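Local coordinates for protein PlaB phospholipase (Legionella pneumophila, PDB 6ZTI) that acts as a virulence-associated phospholipase of the alpha/beta-hydrolase fold, whose activity is controlled by tetramerization mediated by NAD(H), at residues Y113-L118 with N177-D182; L295-K298 with S302-K305; A75-V80 with R107-L112; P36-N41 with A280-H285. All blocks are in the same frame, centred on the assembly; numbering follows the deposited sequence.

Contact 1 of 4, residues Y113-L118 with N177-D182; sequences YFKNNL and NESWLD
Lys115 and Ser179 meet at the protein surface near the C-terminal parts of two helices of the alpha/beta-hydrolase fold: 102-114, which follows strand 93-99 of the parallel sheet, and 171-180. The Lys115 side chain runs almost straight and turns only at its last torsion (chi4 56°), which swings the ammonium group onto the serine. NZ donates to Ser179 OG over 2.9 Å, while the aliphatic end of the chain lies alongside the same oxygen, with Lys115 CE 3.2 Å from Ser179 OG. With a lone pair taken by the lysine, the hydroxyl is well placed to donate to Asp111 OD1, a second bond on the same oxygen. The serine thus stands between a cation and an anion, which would be expected to polarise it. Asp111 OD1 is also bonded by Tyr183 OH, just beyond the second segment. Ser179 takes part through its backbone as well: Asp182 N donates to Ser179 O at 3.1 Å, closing the turn that carries Asp182 to the lysine. The resulting ion pair is a long one, with Lys115 NZ 3.9 Å from Asp182 OD2.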
loop_
_atom_site.group_PDB
_atom_site.type_symbol
_atom_site.label_atom_id
_atom_site.label_comp_id
_atom_site.label_asym_id
_atom_site.label_seq_id
_atom_site.Cartn_x
_atom_site.Cartn_y
_atom_site.Cartn_z
ATOM N N TYR B 113 16.545 -0.246 32.696
ATOM C CA TYR B 113 17.511 0.221 33.687
ATOM C C TYR B 113 17.844 -0.787 34.779
ATOM O O TYR B 113 18.873 -0.621 35.433
ATOM C CB TYR B 113 17.006 1.516 34.351
ATOM C CG TYR B 113 16.955 2.676 33.390
ATOM C CD1 TYR B 113 18.090 3.436 33.135
ATOM C CD2 TYR B 113 15.783 2.997 32.718
ATOM C CE1 TYR B 113 18.056 4.496 32.237
ATOM C CE2 TYR B 113 15.739 4.048 31.822
ATOM C CZ TYR B 113 16.881 4.797 31.587
ATOM O OH TYR B 113 16.839 5.838 30.683
ATOM N N PHE B 114 17.035 -1.840 34.983
ATOM C CA PHE B 114 17.269 -2.684 36.153
ATOM C C PHE B 114 17.038 -4.171 35.914
ATOM O O PHE B 114 16.986 -4.937 36.886
ATOM C CB PHE B 114 16.393 -2.207 37.310
ATOM C CG PHE B 114 16.792 -0.859 37.837
ATOM C CD1 PHE B 114 17.880 -0.736 38.664
ATOM C CD2 PHE B 114 16.098 0.282 37.481
ATOM C CE1 PHE B 114 18.269 0.501 39.139
ATOM C CE2 PHE B 114 16.483 1.509 37.945
ATOM C CZ PHE B 114 17.572 1.619 38.780
ATOM N N LYS B 115 16.971 -4.608 34.654
ATOM C CA LYS B 115 16.515 -5.958 34.351
ATOM C C LYS B 115 17.262 -6.999 35.172
ATOM O O LYS B 115 16.663 -7.776 35.923
ATOM C CB LYS B 115 16.683 -6.252 32.863
ATOM C CG LYS B 115 16.310 -7.689 32.504
ATOM C CD LYS B 115 16.246 -7.917 30.993
ATOM C CE LYS B 115 16.226 -9.413 30.643
ATOM N NZ LYS B 115 15.115 -10.137 31.296
ATOM N N ASN B 116 18.569 -7.047 35.027
ATOM C CA ASN B 116 19.333 -8.060 35.737
ATOM C C ASN B 116 19.615 -7.692 37.184
ATOM O O ASN B 116 20.530 -8.272 37.773
ATOM C CB ASN B 116 20.651 -8.315 35.009
ATOM C CG ASN B 116 20.453 -8.596 33.537
ATOM O OD1 ASN B 116 21.067 -7.947 32.687
ATOM N ND2 ASN B 116 19.587 -9.564 33.222
ATOM N N ASN B 117 18.840 -6.789 37.788
ATOM C CA ASN B 117 19.312 -6.099 38.981
ATOM C C ASN B 117 18.166 -5.426 39.721
ATOM O O ASN B 117 18.291 -4.274 40.150
ATOM C CB ASN B 117 20.366 -5.068 38.559
ATOM C CG ASN B 117 21.202 -4.563 39.709
ATOM O OD1 ASN B 117 21.290 -5.187 40.768
ATOM N ND2 ASN B 117 21.846 -3.421 39.494
ATOM N N LEU B 118 17.049 -6.138 39.890
ATOM C CA LEU B 118 15.867 -5.501 40.457
ATOM C C LEU B 118 16.070 -5.060 41.896
ATOM O O LEU B 118 15.320 -4.206 42.374
ATOM C CB LEU B 118 14.662 -6.439 40.394
ATOM C CG LEU B 118 14.017 -6.707 39.041
ATOM C CD1 LEU B 118 12.797 -7.564 39.265
ATOM C CD2 LEU B 118 13.640 -5.436 38.333
ATOM N N ASN B 177 7.292 -8.615 27.236
ATOM C CA ASN B 177 6.685 -9.626 28.081
ATOM C C ASN B 177 7.476 -10.922 28.071
ATOM O O ASN B 177 7.465 -11.656 29.066
ATOM C CB ASN B 177 5.253 -9.841 27.633
ATOM C CG ASN B 177 4.392 -8.656 27.946
ATOM O OD1 ASN B 177 4.782 -7.773 28.726
ATOM N ND2 ASN B 177 3.227 -8.606 27.342
ATOM N N GLU B 178 8.187 -11.215 26.981
ATOM C CA GLU B 178 9.084 -12.358 27.014
ATOM C C GLU B 178 10.246 -12.091 27.957
ATOM O O GLU B 178 10.650 -12.973 28.722
ATOM C CB GLU B 178 9.575 -12.682 25.610
ATOM C CG GLU B 178 10.603 -13.792 25.597
ATOM C CD GLU B 178 10.899 -14.327 24.207
ATOM O OE1 GLU B 178 10.726 -13.576 23.223
ATOM O OE2 GLU B 178 11.302 -15.505 24.108
ATOM N N SER B 179 10.787 -10.873 27.933
ATOM C CA SER B 179 11.774 -10.497 28.939
ATOM C C SER B 179 11.235 -10.738 30.344
ATOM O O SER B 179 11.940 -11.276 31.206
ATOM C CB SER B 179 12.171 -9.030 28.769
ATOM O OG SER B 179 13.278 -8.696 29.591
ATOM N N TRP B 180 9.975 -10.365 30.590
ATOM C CA TRP B 180 9.453 -10.402 31.950
ATOM C C TRP B 180 9.235 -11.818 32.446
ATOM O O TRP B 180 9.032 -12.005 33.651
ATOM C CB TRP B 180 8.165 -9.578 32.048
ATOM C CG TRP B 180 8.449 -8.192 32.542
ATOM C CD1 TRP B 180 9.045 -7.183 31.845
ATOM C CD2 TRP B 180 8.182 -7.669 33.855
ATOM N NE1 TRP B 180 9.156 -6.068 32.633
ATOM C CE2 TRP B 180 8.645 -6.341 33.875
ATOM C CE3 TRP B 180 7.603 -8.198 35.012
ATOM C CZ2 TRP B 180 8.536 -5.528 35.001
ATOM C CZ3 TRP B 180 7.491 -7.384 36.138
ATOM C CH2 TRP B 180 7.956 -6.070 36.123
ATOM N N LEU B 181 9.298 -12.818 31.559
ATOM C CA LEU B 181 9.275 -14.203 32.013
ATOM C C LEU B 181 10.383 -14.491 33.021
ATOM O O LEU B 181 10.209 -15.336 33.906
ATOM C CB LEU B 181 9.389 -15.152 30.817
ATOM C CG LEU B 181 8.132 -15.164 29.952
ATOM C CD1 LEU B 181 8.413 -15.724 28.592
ATOM C CD2 LEU B 181 7.017 -15.971 30.627
ATOM N N ASP B 182 11.517 -13.802 32.918
ATOM C CA ASP B 182 12.668 -14.061 33.776
ATOM C C ASP B 182 12.663 -13.253 35.073
ATOM O O ASP B 182 13.568 -13.424 35.895
ATOM C CB ASP B 182 13.964 -13.765 33.009
ATOM C CG ASP B 182 14.067 -14.551 31.723
ATOM O OD1 ASP B 182 13.815 -15.775 31.756
ATOM O OD2 ASP B 182 14.384 -13.942 30.677
#

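Contact 2 of 4, residues L295-K298 with S302-K305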
loop_
_atom_site.group_PDB
_atom_site.type_symbol
_atom_site.label_atom_id
_atom_site.label_comp_id
_atom_site.label_asym_id
_atom_site.label_seq_id
_atom_site.Cartn_x
_atom_site.Cartn_y
_atom_site.Cartn_z
ATOM N N LEU B 295 -0.120 -1.091 49.174
ATOM C CA LEU B 295 0.940 -0.217 49.664
ATOM C C LEU B 295 1.448 -0.631 51.037
ATOM O O LEU B 295 2.570 -0.265 51.409
ATOM C CB LEU B 295 0.446 1.229 49.734
ATOM C CG LEU B 295 0.242 1.943 48.398
ATOM C CD1 LEU B 295 -0.393 3.305 48.626
ATOM C CD2 LEU B 295 1.567 2.091 47.659
ATOM N N GLN B 296 0.649 -1.360 51.806
ATOM C CA GLN B 296 1.050 -1.780 53.138
ATOM C C GLN B 296 1.841 -3.088 53.131
ATOM O O GLN B 296 2.431 -3.443 54.159
ATOM C CB GLN B 296 -0.196 -1.886 54.030
ATOM C CG GLN B 296 -0.781 -0.505 54.383
ATOM C CD GLN B 296 -2.182 -0.545 54.980
ATOM O OE1 GLN B 296 -2.934 -1.506 54.801
ATOM N NE2 GLN B 296 -2.542 0.519 55.682
ATOM N N VAL B 297 1.904 -3.789 51.997
ATOM C CA VAL B 297 2.722 -4.990 51.927
ATOM C C VAL B 297 4.181 -4.641 52.180
ATOM O O VAL B 297 4.734 -3.709 51.585
ATOM C CB VAL B 297 2.536 -5.682 50.573
ATOM C CG1 VAL B 297 3.591 -6.757 50.394
ATOM C CG2 VAL B 297 1.152 -6.278 50.493
ATOM N N LYS B 298 4.820 -5.410 53.062
ATOM C CA LYS B 298 6.218 -5.182 53.405
ATOM C C LYS B 298 7.036 -6.467 53.434
ATOM O O LYS B 298 8.196 -6.435 53.855
ATOM C CB LYS B 298 6.328 -4.470 54.758
ATOM C CG LYS B 298 5.840 -3.024 54.735
ATOM C CD LYS B 298 6.151 -2.305 56.036
ATOM C CE LYS B 298 5.738 -0.845 55.975
ATOM N NZ LYS B 298 6.194 -0.084 57.176
ATOM N N SER B 302 3.083 -11.066 53.844
ATOM C CA SER B 302 1.961 -10.169 53.616
ATOM C C SER B 302 1.573 -10.136 52.145
ATOM O O SER B 302 0.388 -10.023 51.819
ATOM C CB SER B 302 2.304 -8.769 54.117
ATOM O OG SER B 302 3.584 -8.352 53.659
ATOM N N TYR B 303 2.558 -10.235 51.246
ATOM C CA TYR B 303 2.268 -10.266 49.820
ATOM C C TYR B 303 1.426 -11.479 49.463
ATOM O O TYR B 303 0.411 -11.356 48.774
ATOM C CB TYR B 303 3.566 -10.273 49.011
ATOM C CG TYR B 303 3.348 -10.211 47.507
ATOM C CD1 TYR B 303 2.903 -9.047 46.901
ATOM C CD2 TYR B 303 3.596 -11.309 46.703
ATOM C CE1 TYR B 303 2.708 -8.973 45.530
ATOM C CE2 TYR B 303 3.414 -11.247 45.330
ATOM C CZ TYR B 303 2.966 -10.071 44.749
ATOM O OH TYR B 303 2.768 -9.990 43.395
ATOM N N ASN B 304 1.850 -12.669 49.909
ATOM C CA ASN B 304 1.122 -13.888 49.576
ATOM C C ASN B 304 -0.263 -13.893 50.205
ATOM O O ASN B 304 -1.208 -14.449 49.629
ATOM C CB ASN B 304 1.911 -15.117 50.030
ATOM C CG ASN B 304 3.115 -15.373 49.169
ATOM O OD1 ASN B 304 3.196 -14.894 48.042
ATOM N ND2 ASN B 304 4.053 -16.144 49.687
ATOM N N LYS B 305 -0.399 -13.297 51.390
ATOM C CA LYS B 305 -1.724 -13.099 51.967
ATOM C C LYS B 305 -2.607 -12.303 51.013
ATOM O O LYS B 305 -3.740 -12.698 50.718
ATOM C CB LYS B 305 -1.588 -12.394 53.315
ATOM C CG LYS B 305 -2.885 -12.184 54.087
ATOM C CD LYS B 305 -2.633 -12.263 55.598
ATOM C CE LYS B 305 -3.302 -11.126 56.364
ATOM N NZ LYS B 305 -2.958 -11.167 57.821
#
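Two first torsions aim this contact: Val297 holds CG1 anti to its backbone N (chi1 168°), pointing it at the start of helix 300-320, and Ser302 places OG between its own N and carbonyl carbon (chi1 48°), turned back toward the incoming chain. The hydroxyl receives the backbone amide of Lys298, Lys298 N to Ser302 OG being 3.2 Å, with a moderately bent N-H...O angle of 154°. Ser302 OG has a second partner in the hydroxyl of Ser299, the residue just before the helix, so one oxygen ties together Lys298 and Ser299, two consecutive residues of the short link. Beside this bond the valine packs against the first turn. Its CG1 lies 3.6 Å from Ser302 OG and 3.8 Å from Tyr303 CB, meeting the tyrosine at the ring edge, close to the ring plane, while Val297 CG2 lies 4.0 Å from Ser302 O. The short link between helices 286-296 and 300-320 thus has the valine packed on its sheet-facing side and the amide-hydroxyl bond beside it. Val297 rests on Tyr191 and Phe193 of strand 191-197, and its carbonyl oxygen bonds His125 of strand 123-129. The hydroxyl of Tyr303 bridges Ser192 O and Ala257 N, so the start of helix 300-320 is pinned to strands 191-197 and 257-261.

Contact 3 of 4, residues A75-V80 with R107-L112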
loop_
_atom_site.group_PDB
_atom_site.type_symbol
_atom_site.label_atom_id
_atom_site.label_comp_id
_atom_site.label_asym_id
_atom_site.label_seq_id
_atom_site.Cartn_x
_atom_site.Cartn_y
_atom_site.Cartn_z
ATOM N N ALA B 75 12.361 8.872 29.526
ATOM C CA ALA B 75 12.049 10.175 30.096
ATOM C C ALA B 75 11.532 10.060 31.528
ATOM O O ALA B 75 11.744 10.973 32.329
ATOM C CB ALA B 75 11.045 10.904 29.203
ATOM N N PHE B 76 10.872 8.951 31.875
ATOM C CA PHE B 76 10.529 8.691 33.273
ATOM C C PHE B 76 11.785 8.668 34.139
ATOM O O PHE B 76 11.850 9.330 35.185
ATOM C CB PHE B 76 9.750 7.378 33.384
ATOM C CG PHE B 76 9.347 7.028 34.788
ATOM C CD1 PHE B 76 8.393 7.768 35.450
ATOM C CD2 PHE B 76 9.931 5.975 35.442
ATOM C CE1 PHE B 76 8.022 7.460 36.738
ATOM C CE2 PHE B 76 9.566 5.664 36.733
ATOM C CZ PHE B 76 8.614 6.415 37.381
ATOM N N ASP B 77 12.817 7.943 33.695
ATOM C CA ASP B 77 14.059 7.897 34.464
ATOM C C ASP B 77 14.612 9.292 34.706
ATOM O O ASP B 77 15.076 9.602 35.811
ATOM C CB ASP B 77 15.104 7.042 33.747
ATOM C CG ASP B 77 16.257 6.659 34.652
ATOM O OD1 ASP B 77 16.029 5.820 35.540
ATOM O OD2 ASP B 77 17.383 7.192 34.490
ATOM N N GLN B 78 14.586 10.147 33.679
ATOM C CA GLN B 78 15.105 11.501 33.836
ATOM C C GLN B 78 14.228 12.318 34.773
ATOM O O GLN B 78 14.735 13.134 35.558
ATOM C CB GLN B 78 15.197 12.186 32.470
ATOM C CG GLN B 78 15.826 13.564 32.498
ATOM C CD GLN B 78 17.307 13.500 32.736
ATOM O OE1 GLN B 78 18.008 12.680 32.142
ATOM N NE2 GLN B 78 17.800 14.362 33.613
ATOM N N ALA B 79 12.911 12.126 34.688
ATOM C CA ALA B 79 11.995 12.861 35.551
ATOM C C ALA B 79 12.219 12.502 37.011
ATOM O O ALA B 79 12.188 13.377 37.884
ATOM C CB ALA B 79 10.552 12.573 35.148
ATOM N N VAL B 80 12.451 11.217 37.294
ATOM C CA VAL B 80 12.696 10.795 38.670
ATOM C C VAL B 80 13.975 11.427 39.198
ATOM O O VAL B 80 14.023 11.910 40.333
ATOM C CB VAL B 80 12.741 9.261 38.755
ATOM C CG1 VAL B 80 13.290 8.810 40.113
ATOM C CG2 VAL B 80 11.352 8.691 38.515
ATOM N N ARG B 107 7.062 -0.864 33.377
ATOM C CA ARG B 107 7.712 -2.157 33.193
ATOM C C ARG B 107 8.838 -2.081 32.166
ATOM O O ARG B 107 9.831 -2.798 32.287
ATOM C CB ARG B 107 6.698 -3.215 32.773
ATOM C CG ARG B 107 5.674 -3.585 33.869
ATOM C CD ARG B 107 5.072 -4.926 33.603
ATOM N NE ARG B 107 4.317 -4.979 32.355
ATOM C CZ ARG B 107 4.603 -5.748 31.308
ATOM N NH1 ARG B 107 5.662 -6.559 31.296
ATOM N NH2 ARG B 107 3.809 -5.698 30.248
ATOM N N LYS B 108 8.675 -1.261 31.126
ATOM C CA LYS B 108 9.756 -1.022 30.177
ATOM C C LYS B 108 10.906 -0.267 30.835
ATOM O O LYS B 108 12.082 -0.557 30.577
ATOM C CB LYS B 108 9.207 -0.244 28.981
ATOM C CG LYS B 108 10.234 0.121 27.938
ATOM C CD LYS B 108 10.839 -1.079 27.239
ATOM C CE LYS B 108 11.810 -0.631 26.136
ATOM N NZ LYS B 108 12.552 -1.749 25.546
ATOM N N TRP B 109 10.586 0.716 31.680
ATOM C CA TRP B 109 11.619 1.419 32.431
ATOM C C TRP B 109 12.412 0.463 33.316
ATOM O O TRP B 109 13.651 0.481 33.313
ATOM C CB TRP B 109 10.979 2.524 33.269
ATOM C CG TRP B 109 11.917 3.090 34.292
ATOM C CD1 TRP B 109 12.930 3.977 34.077
ATOM C CD2 TRP B 109 11.936 2.790 35.691
ATOM N NE1 TRP B 109 13.581 4.246 35.258
ATOM C CE2 TRP B 109 12.992 3.531 36.264
ATOM C CE3 TRP B 109 11.173 1.965 36.512
ATOM C CZ2 TRP B 109 13.294 3.470 37.619
ATOM C CZ3 TRP B 109 11.469 1.911 37.860
ATOM C CH2 TRP B 109 12.517 2.657 38.401
ATOM N N MET B 110 11.713 -0.383 34.085
ATOM C CA MET B 110 12.392 -1.417 34.857
ATOM C C MET B 110 13.296 -2.260 33.960
ATOM O O MET B 110 14.427 -2.582 34.330
ATOM C CB MET B 110 11.368 -2.317 35.561
ATOM C CG MET B 110 10.594 -1.638 36.674
ATOM S SD MET B 110 9.185 -2.588 37.288
ATOM C CE MET B 110 10.063 -4.016 37.939
ATOM N N ASP B 111 12.821 -2.599 32.762
ATOM C CA ASP B 111 13.593 -3.474 31.885
ATOM C C ASP B 111 14.808 -2.739 31.333
ATOM O O ASP B 111 15.892 -3.319 31.220
ATOM C CB ASP B 111 12.690 -3.995 30.759
ATOM C CG ASP B 111 13.238 -5.241 30.076
ATOM O OD1 ASP B 111 13.320 -6.299 30.725
ATOM O OD2 ASP B 111 13.555 -5.168 28.869
ATOM N N LEU B 112 14.658 -1.454 31.012
ATOM C CA LEU B 112 15.769 -0.713 30.418
ATOM C C LEU B 112 16.889 -0.476 31.426
ATOM O O LEU B 112 18.068 -0.497 31.063
ATOM C CB LEU B 112 15.275 0.623 29.858
ATOM C CG LEU B 112 14.542 0.599 28.514
ATOM C CD1 LEU B 112 13.922 1.948 28.259
ATOM C CD2 LEU B 112 15.474 0.219 27.352
#
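Neighbouring helices of two successive beta-alpha-beta crossovers of the alpha/beta-hydrolase sheet meet here: helix 69-89 leads into strand 93-99, and helix 102-114 leads out of it. Trp109 reaches across from the second helix and is gripped by the consecutive residues Phe76 and Asp77. Its indole extends anti to the backbone N (chi1 167°), which carries it away from its own helix into the space between the two. Phe76 comes in edge-on over one face of the indole in a T-shaped pair, its ring centroid 5.0 Å from that of the five-membered ring and the planes at 86°. The closest touch is Phe76 CD2 on Trp109 CG, at 3.7 Å, and CE2 lies farther along, above the six-membered ring. At the rim of the indole, Trp109 NE1 donates to Asp77 OD1 over 2.9 Å. This bond is nearly straight, lies almost in the indole plane and uses the anti lone pair of the carboxylate oxygen. The indole N-H therefore finds a charged acceptor within a largely buried interface, and the bond opposes rotation of the ring. Asp77 is itself positioned by a salt bridge from OD2 to Arg81. Val80 CG2 covers a face of the Phe76 ring, and Phe468 of the second subunit makes another edge-to-face pair with it. Beneath, Phe76 and Val80 rest on Cys96 and Phe94 of strand 93-99, while Trp109 also packs on Ala73 of helix 69-89 and on Cys121 and Pro122, just ahead of strand 123-129.

Contact 4 of 4, residues P36-N41 with A280-H285; sequences PQWLEN and ANAATH
Ala282 sets its methyl group squarely on the indole of Trp38. The CB atom stands 3.3 Å from the centroid of the five-membered ring and only 6° off the ring normal, a CH-pi contact made over the face. It is within 3.4 Å of Trp38 NE1 and 3.7 Å of Trp38 CD2, so the methyl touches the whole pyrrole part rather than a single atom. The tryptophan reaches it by extending CG anti to its backbone N (chi1 -175°), away from the axis of helix 35-44, and it also packs on Met279. No hydrogen bond joins the two segments.

The alanine is held in place by its own turn. Asn281 O accepts two bonds, from Thr284 N and from Thr284 OG1, each at 2.9 Å and both arriving from the same face of its carbonyl plane. His285 N then donates to Ala282 O, also at 2.9 Å. Farther out, the Asn281 side chain is tied to Ser276 O and Thr278 N, and His285 NE2 to Ser276 OG, which draws the preceding loop against the turn. Helix 35-44 in its turn lies on the parallel sheet, with Leu39 on Phe20 and Ile55, while Gln37 and Glu40 touch Leu474 of the second subunit.

The turn ends in a helix N-cap: His285 ND1 accepts from Thr287 N at the start of helix 286-296. The contact thus joins helix 35-44, the first of the alpha/beta-hydrolase core, to the loop that leads from edge strand 257-261 into the capped start of helix 286-296.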
loop_
_atom_site.group_PDB
_atom_site.type_symbol
_atom_site.label_atom_id
_atom_site.label_comp_id
_atom_site.label_asym_id
_atom_site.label_seq_id
_atom_site.Cartn_x
_atom_site.Cartn_y
_atom_site.Cartn_z
ATOM N N PRO B 36 -4.981 10.834 44.834
ATOM C CA PRO B 36 -3.758 11.403 45.440
ATOM C C PRO B 36 -4.020 12.183 46.718
ATOM O O PRO B 36 -3.335 11.968 47.728
ATOM C CB PRO B 36 -3.202 12.294 44.320
ATOM C CG PRO B 36 -3.740 11.687 43.057
ATOM C CD PRO B 36 -5.120 11.213 43.419
ATOM N N GLN B 37 -4.991 13.099 46.700
ATOM C CA GLN B 37 -5.346 13.829 47.916
ATOM C C GLN B 37 -5.802 12.882 49.021
ATOM O O GLN B 37 -5.517 13.113 50.203
ATOM C CB GLN B 37 -6.438 14.857 47.602
ATOM C CG GLN B 37 -5.931 16.056 46.793
ATOM C CD GLN B 37 -6.920 16.569 45.738
ATOM O OE1 GLN B 37 -7.890 15.894 45.379
ATOM N NE2 GLN B 37 -6.661 17.773 45.232
ATOM N N TRP B 38 -6.505 11.803 48.662
ATOM C CA TRP B 38 -6.984 10.872 49.681
ATOM C C TRP B 38 -5.835 10.099 50.318
ATOM O O TRP B 38 -5.824 9.898 51.540
ATOM C CB TRP B 38 -8.006 9.912 49.079
ATOM C CG TRP B 38 -8.637 8.992 50.089
ATOM C CD1 TRP B 38 -9.612 9.308 50.981
ATOM C CD2 TRP B 38 -8.335 7.603 50.301
ATOM N NE1 TRP B 38 -9.938 8.205 51.741
ATOM C CE2 TRP B 38 -9.166 7.148 51.341
ATOM C CE3 TRP B 38 -7.440 6.707 49.714
ATOM C CZ2 TRP B 38 -9.130 5.842 51.805
ATOM C CZ3 TRP B 38 -7.407 5.408 50.177
ATOM C CH2 TRP B 38 -8.247 4.986 51.210
ATOM N N LEU B 39 -4.866 9.646 49.511
ATOM C CA LEU B 39 -3.692 8.975 50.065
ATOM C C LEU B 39 -2.931 9.893 51.008
ATOM O O LEU B 39 -2.369 9.441 52.013
ATOM C CB LEU B 39 -2.763 8.500 48.948
ATOM C CG LEU B 39 -3.215 7.320 48.096
ATOM C CD1 LEU B 39 -2.151 6.999 47.059
ATOM C CD2 LEU B 39 -3.492 6.101 48.946
ATOM N N GLU B 40 -2.890 11.188 50.688
ATOM C CA GLU B 40 -2.248 12.147 51.577
ATOM C C GLU B 40 -2.896 12.130 52.955
ATOM O O GLU B 40 -2.202 12.148 53.980
ATOM C CB GLU B 40 -2.325 13.543 50.962
ATOM C CG GLU B 40 -1.375 14.554 51.571
ATOM C CD GLU B 40 -1.576 15.936 50.982
ATOM O OE1 GLU B 40 -2.725 16.436 51.019
ATOM O OE2 GLU B 40 -0.595 16.509 50.461
ATOM N N ASN B 41 -4.231 12.083 53.004
ATOM C CA ASN B 41 -4.907 12.105 54.298
ATOM C C ASN B 41 -4.768 10.772 55.024
ATOM O O ASN B 41 -4.687 10.745 56.258
ATOM C CB ASN B 41 -6.376 12.477 54.112
ATOM C CG ASN B 41 -6.555 13.896 53.594
ATOM O OD1 ASN B 41 -5.766 14.377 52.774
ATOM N ND2 ASN B 41 -7.586 14.579 54.080
ATOM N N ALA B 280 -15.148 11.636 49.028
ATOM C CA ALA B 280 -16.358 11.258 49.743
ATOM C C ALA B 280 -16.653 9.771 49.621
ATOM O O ALA B 280 -17.195 9.170 50.557
ATOM C CB ALA B 280 -17.540 12.082 49.231
ATOM N N ASN B 281 -16.293 9.154 48.500
ATOM C CA ASN B 281 -16.572 7.744 48.301
ATOM C C ASN B 281 -15.349 6.857 48.498
ATOM O O ASN B 281 -15.497 5.637 48.507
ATOM C CB ASN B 281 -17.180 7.513 46.904
ATOM C CG ASN B 281 -16.154 7.608 45.766
ATOM O OD1 ASN B 281 -14.947 7.444 45.963
ATOM N ND2 ASN B 281 -16.652 7.846 44.556
ATOM N N ALA B 282 -14.160 7.434 48.700
ATOM C CA ALA B 282 -12.943 6.622 48.695
ATOM C C ALA B 282 -12.992 5.522 49.748
ATOM O O ALA B 282 -12.604 4.379 49.479
ATOM C CB ALA B 282 -11.717 7.507 48.911
ATOM N N ALA B 283 -13.452 5.843 50.959
ATOM C CA ALA B 283 -13.449 4.851 52.027
ATOM C C ALA B 283 -14.203 3.588 51.638
ATOM O O ALA B 283 -13.935 2.522 52.203
ATOM C CB ALA B 283 -14.049 5.450 53.300
ATOM N N THR B 284 -15.121 3.681 50.678
ATOM C CA THR B 284 -15.933 2.556 50.243
ATOM C C THR B 284 -15.633 2.147 48.812
ATOM O O THR B 284 -16.361 1.335 48.239
ATOM C CB THR B 284 -17.415 2.900 50.367
ATOM O OG1 THR B 284 -17.658 4.172 49.754
ATOM C CG2 THR B 284 -17.823 2.953 51.827
ATOM N N HIS B 285 -14.598 2.707 48.224
ATOM C CA HIS B 285 -14.278 2.482 46.827
ATOM C C HIS B 285 -13.339 1.290 46.710
ATOM O O HIS B 285 -12.286 1.291 47.353
ATOM C CB HIS B 285 -13.620 3.720 46.240
ATOM C CG HIS B 285 -13.632 3.759 44.745
ATOM N ND1 HIS B 285 -12.906 2.880 43.975
ATOM C CD2 HIS B 285 -14.283 4.573 43.881
ATOM C CE1 HIS B 285 -13.112 3.148 42.698
ATOM N NE2 HIS B 285 -13.938 4.175 42.614
#

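In the fold
All four contacts lie in the alpha/beta-hydrolase part of the chain, around its six-stranded parallel sheet and away from the dinucleotide sites. Contacts 1 and 3 share helix 102-114, with centres 13 Å apart, and touch through Ser179 with Asp111 and Asn177 with Arg107, linking helices 69-89, 102-114 and 171-180. Contacts 2 and 4, 20 Å between centres, meet where Leu295 packs on Leu39. Along the chain, contact 4 encloses contacts 3 and 1, which follow in series, and contact 2 comes last, so contact 4 brings early and late parts of the core together. Contacts 3 and 4, whose centres are about 28 Å apart, both touch the second subunit of the tetramer.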